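Local coordinates for regulating synaptic membrane exocytosis protein 2 (Rattus norvegicus, PDB 2BWQ) that probably helps to organise neurotransmitter release at the presynaptic active zone as a Rab3-interacting scaffold, here through its first C2 domain, at residues A[58-63]-A[70-75]. Sequence-based numbering, arbitrary orientation.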
ATOM      1  N   ARG A  58      -5.054  -4.336   6.030  1.00 11.82           N
ATOM      2  CA  ARG A  58      -5.290  -4.971   4.747  1.00 12.74           C
ATOM      3  C   ARG A  58      -6.520  -4.360   4.119  1.00 12.93           C
ATOM      4  O   ARG A  58      -7.495  -4.097   4.827  1.00 13.84           O
ATOM      5  CB  ARG A  58      -5.622  -6.459   5.014  1.00 16.58           C
ATOM      6  CG  ARG A  58      -4.463  -7.315   5.142  1.00 23.44           C
ATOM      7  CD  ARG A  58      -4.834  -8.802   5.301  1.00 26.16           C
ATOM      8  NE  ARG A  58      -5.751  -9.295   4.268  1.00 25.73           N
ATOM      9  CZ  ARG A  58      -5.749 -10.559   3.811  1.00 28.08           C
ATOM     10  NH1 ARG A  58      -4.848 -11.447   4.268  1.00 24.82           N
ATOM     11  NH2 ARG A  58      -6.616 -10.932   2.889  1.00 31.77           N
ATOM     12  N   THR A  59      -6.488  -4.176   2.798  1.00 13.05           N
ATOM     13  CA  THR A  59      -7.740  -3.871   2.081  1.00 12.19           C
ATOM     14  C   THR A  59      -8.630  -5.102   1.994  1.00 11.36           C
ATOM     15  O   THR A  59      -8.189  -6.239   2.173  1.00 13.37           O
ATOM     16  CB  THR A  59      -7.485  -3.362   0.654  1.00 12.67           C
ATOM     17  OG1 THR A  59      -6.950  -4.428  -0.139  1.00 13.13           O
ATOM     18  CG2 THR A  59      -6.526  -2.149   0.593  1.00 15.01           C
ATOM     19  N   LYS A  60      -9.881  -4.836   1.643  1.00 12.15           N
ATOM     20  CA  LYS A  60     -10.749  -5.910   1.147  1.00 11.97           C
ATOM     21  C   LYS A  60     -10.190  -6.470  -0.181  1.00 11.01           C
ATOM     22  O   LYS A  60      -9.296  -5.883  -0.826  1.00 11.11           O
ATOM     23  CB  LYS A  60     -12.185  -5.423   0.962  1.00 12.02           C
ATOM     24  CG  LYS A  60     -12.806  -5.011   2.283  1.00 15.75           C
ATOM     25  CD  LYS A  60     -14.231  -4.454   2.068  1.00 18.34           C
ATOM     26  CE  LYS A  60     -14.846  -3.963   3.403  1.00 25.02           C
ATOM     27  NZ  LYS A  60     -16.132  -3.220   3.167  1.00 27.90           N
ATOM     28  N   THR A  61     -10.705  -7.628  -0.566  1.00 12.60           N
ATOM     29  CA  THR A  61     -10.256  -8.290  -1.806  1.00 12.62           C
ATOM     30  C   THR A  61     -11.291  -8.041  -2.893  1.00 12.26           C
ATOM     31  O   THR A  61     -12.451  -8.356  -2.723  1.00 13.21           O
ATOM     32  CB  THR A  61     -10.089  -9.812  -1.586  1.00 11.29           C
ATOM     33  OG1 THR A  61      -9.064 -10.052  -0.595  1.00 13.16           O
ATOM     34  CG2 THR A  61      -9.583 -10.514  -2.850  1.00 14.69           C
ATOM     35  N   VAL A  62     -10.909  -7.419  -3.981  1.00 13.03           N
ATOM     36  CA  VAL A  62     -11.850  -7.214  -5.098  1.00 13.70           C
ATOM     37  C   VAL A  62     -11.896  -8.476  -5.945  1.00 13.70           C
ATOM     38  O   VAL A  62     -10.848  -9.113  -6.145  1.00 14.38           O
ATOM     39  CB  VAL A  62     -11.436  -5.992  -5.964  1.00 16.06           C
ATOM     40  CG1 VAL A  62     -12.398  -5.814  -7.115  1.00 15.98           C
ATOM     41  CG2 VAL A  62     -11.356  -4.761  -5.087  1.00 17.47           C
ATOM     42  N   LYS A  63     -13.082  -8.861  -6.393  1.00 14.74           N
ATOM     43  CA  LYS A  63     -13.211 -10.064  -7.213  1.00 16.48           C
ATOM     44  C   LYS A  63     -12.987  -9.767  -8.701  1.00 15.20           C
ATOM     45  O   LYS A  63     -13.570  -8.814  -9.242  1.00 15.48           O
ATOM     46  CB  LYS A  63     -14.610 -10.711  -7.122  1.00 17.39           C
ATOM     47  CG  LYS A  63     -15.326 -10.789  -5.843  1.00 23.68           C
ATOM     48  CD  LYS A  63     -16.607 -11.660  -6.043  1.00 22.46           C
ATOM     49  CE  LYS A  63     -17.665 -11.403  -4.920  1.00 31.87           C
ATOM     50  NZ  LYS A  63     -18.266 -12.638  -4.262  1.00 32.20           N
ATOM     51  N   TRP A  70     -10.073   0.178  -4.194  1.00 12.87           N
ATOM     52  CA  TRP A  70     -10.414  -0.059  -2.802  1.00 12.81           C
ATOM     53  C   TRP A  70     -10.860   1.187  -2.073  1.00 14.14           C
ATOM     54  O   TRP A  70     -11.778   1.121  -1.266  1.00 13.91           O
ATOM     55  CB  TRP A  70      -9.192  -0.640  -2.047  1.00 13.55           C
ATOM     56  CG  TRP A  70      -8.668  -1.959  -2.585  1.00 12.70           C
ATOM     57  CD1 TRP A  70      -9.169  -3.235  -2.331  1.00 14.02           C
ATOM     58  CD2 TRP A  70      -7.545  -2.123  -3.428  1.00 11.80           C
ATOM     59  NE1 TRP A  70      -8.403  -4.152  -3.028  1.00 13.02           N
ATOM     60  CE2 TRP A  70      -7.366  -3.508  -3.671  1.00 12.91           C
ATOM     61  CE3 TRP A  70      -6.641  -1.214  -4.030  1.00 13.59           C
ATOM     62  CZ2 TRP A  70      -6.334  -3.989  -4.482  1.00 14.64           C
ATOM     63  CZ3 TRP A  70      -5.587  -1.702  -4.801  1.00 14.17           C
ATOM     64  CH2 TRP A  70      -5.435  -3.096  -5.005  1.00 15.30           C
ATOM     65  N   ASN A  71     -10.153   2.293  -2.296  1.00 13.01           N
ATOM     66  CA  ASN A  71     -10.481   3.570  -1.616  1.00 13.54           C
ATOM     67  C   ASN A  71     -10.605   3.438  -0.107  1.00 14.37           C
ATOM     68  O   ASN A  71     -11.584   3.895   0.481  1.00 16.27           O
ATOM     69  CB  ASN A  71     -11.747   4.201  -2.236  1.00 14.63           C
ATOM     70  CG  ASN A  71     -11.597   4.396  -3.706  1.00 13.82           C
ATOM     71  OD1 ASN A  71     -10.582   4.916  -4.117  1.00 16.89           O
ATOM     72  ND2 ASN A  71     -12.553   3.884  -4.493  1.00 17.97           N
ATOM     73  N   GLN A  72      -9.595   2.834   0.526  1.00 13.71           N
ATOM     74  CA  GLN A  72      -9.591   2.607   1.970  1.00 14.07           C
ATOM     75  C   GLN A  72      -8.514   3.456   2.626  1.00 12.36           C
ATOM     76  O   GLN A  72      -7.394   3.554   2.099  1.00 14.84           O
ATOM     77  CB  GLN A  72      -9.369   1.134   2.251  1.00 12.57           C
ATOM     78  CG  GLN A  72     -10.646   0.296   1.965  1.00 14.72           C
ATOM     79  CD  GLN A  72     -10.464  -1.170   2.316  1.00 14.81           C
ATOM     80  OE1 GLN A  72     -10.409  -2.023   1.427  1.00 13.94           O
ATOM     81  NE2 GLN A  72     -10.432  -1.465   3.604  1.00 14.84           N
ATOM     82  N   THR A  73      -8.841   4.027   3.778  1.00 12.51           N
ATOM     83  CA  THR A  73      -7.914   4.852   4.549  1.00 12.31           C
ATOM     84  C   THR A  73      -7.577   4.151   5.832  1.00 12.42           C
ATOM     85  O   THR A  73      -8.449   3.776   6.628  1.00 12.60           O
ATOM     86  CB  THR A  73      -8.540   6.157   4.819  1.00 12.88           C
ATOM     87  OG1 THR A  73      -8.683   6.889   3.581  1.00 15.57           O
ATOM     88  CG2 THR A  73      -7.652   7.064   5.736  1.00 13.93           C
ATOM     89  N   PHE A  74      -6.283   3.969   5.991  1.00 12.95           N
ATOM     90  CA  PHE A  74      -5.730   3.374   7.185  1.00 12.82           C
ATOM     91  C   PHE A  74      -5.120   4.490   8.063  1.00 13.23           C
ATOM     92  O   PHE A  74      -4.542   5.420   7.522  1.00 13.44           O
ATOM     93  CB  PHE A  74      -4.642   2.380   6.849  1.00 14.40           C
ATOM     94  CG  PHE A  74      -5.018   1.290   5.838  1.00 14.31           C
ATOM     95  CD1 PHE A  74      -6.329   0.814   5.678  1.00 15.44           C
ATOM     96  CD2 PHE A  74      -4.013   0.693   5.121  1.00 16.78           C
ATOM     97  CE1 PHE A  74      -6.559  -0.251   4.728  1.00 14.61           C
ATOM     98  CE2 PHE A  74      -4.255  -0.360   4.209  1.00 15.26           C
ATOM     99  CZ  PHE A  74      -5.531  -0.801   4.047  1.00 15.50           C
ATOM    100  N   ILE A  75      -5.169   4.330   9.364  1.00 13.64           N
ATOM    101  CA  ILE A  75      -4.647   5.333  10.286  1.00 14.20           C
ATOM    102  C   ILE A  75      -3.691   4.626  11.231  1.00 12.69           C
ATOM    103  O   ILE A  75      -4.099   3.665  11.918  1.00 14.86           O
ATOM    104  CB  ILE A  75      -5.737   6.054  11.098  1.00 16.02           C
ATOM    105  CG1 ILE A  75      -6.673   6.833  10.152  1.00 18.78           C
ATOM    106  CG2 ILE A  75      -5.036   6.993  12.107  1.00 17.22           C
ATOM    107  CD1 ILE A  75      -7.454   7.910  10.818  1.00 24.61           C
TER
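T59 lies over one face of the W70 indole, with CB 3.8 Å from the centroid of the five-membered ring in a CH-pi contact. Its OG1 sits between the backbone N and the carbonyl carbon (chi1 68°), which leaves CG2 to span from W70 CG to F74 CZ, 3.8 Å from the latter. The same hydroxyl donates to the oxygen of the next residue, K60 O, at 2.8 Å, and that oxygen lies near the indole plane, 2.9 Å from W70 NE1. Further along the loop, V62 CG2 meets W70 CD1 at 3.8 Å. Such packing illustrates how the two sheets of a C2 beta-sandwich close at a border: the chain leaving edge strand 56-58 of one sheet runs roughly antiparallel to strand 69-76, the edge of the other, and side chains join them. Q72 adds a polar link, its extended chain carrying OE1 to K60 N (2.9 Å, N-H...O 160°), with the donor on an amide lone pair in the carbonyl plane. With W70 replaced by an alanine, a gap would probably open beneath T59 and the V62 methyl would lose its aromatic neighbour. Further out, T59 OG1 also accepts a hydrogen bond from V43 N, while N71 and Q72 face I24 together as a G1 beta bulge, an irregularity in strand 69-76 just after W70.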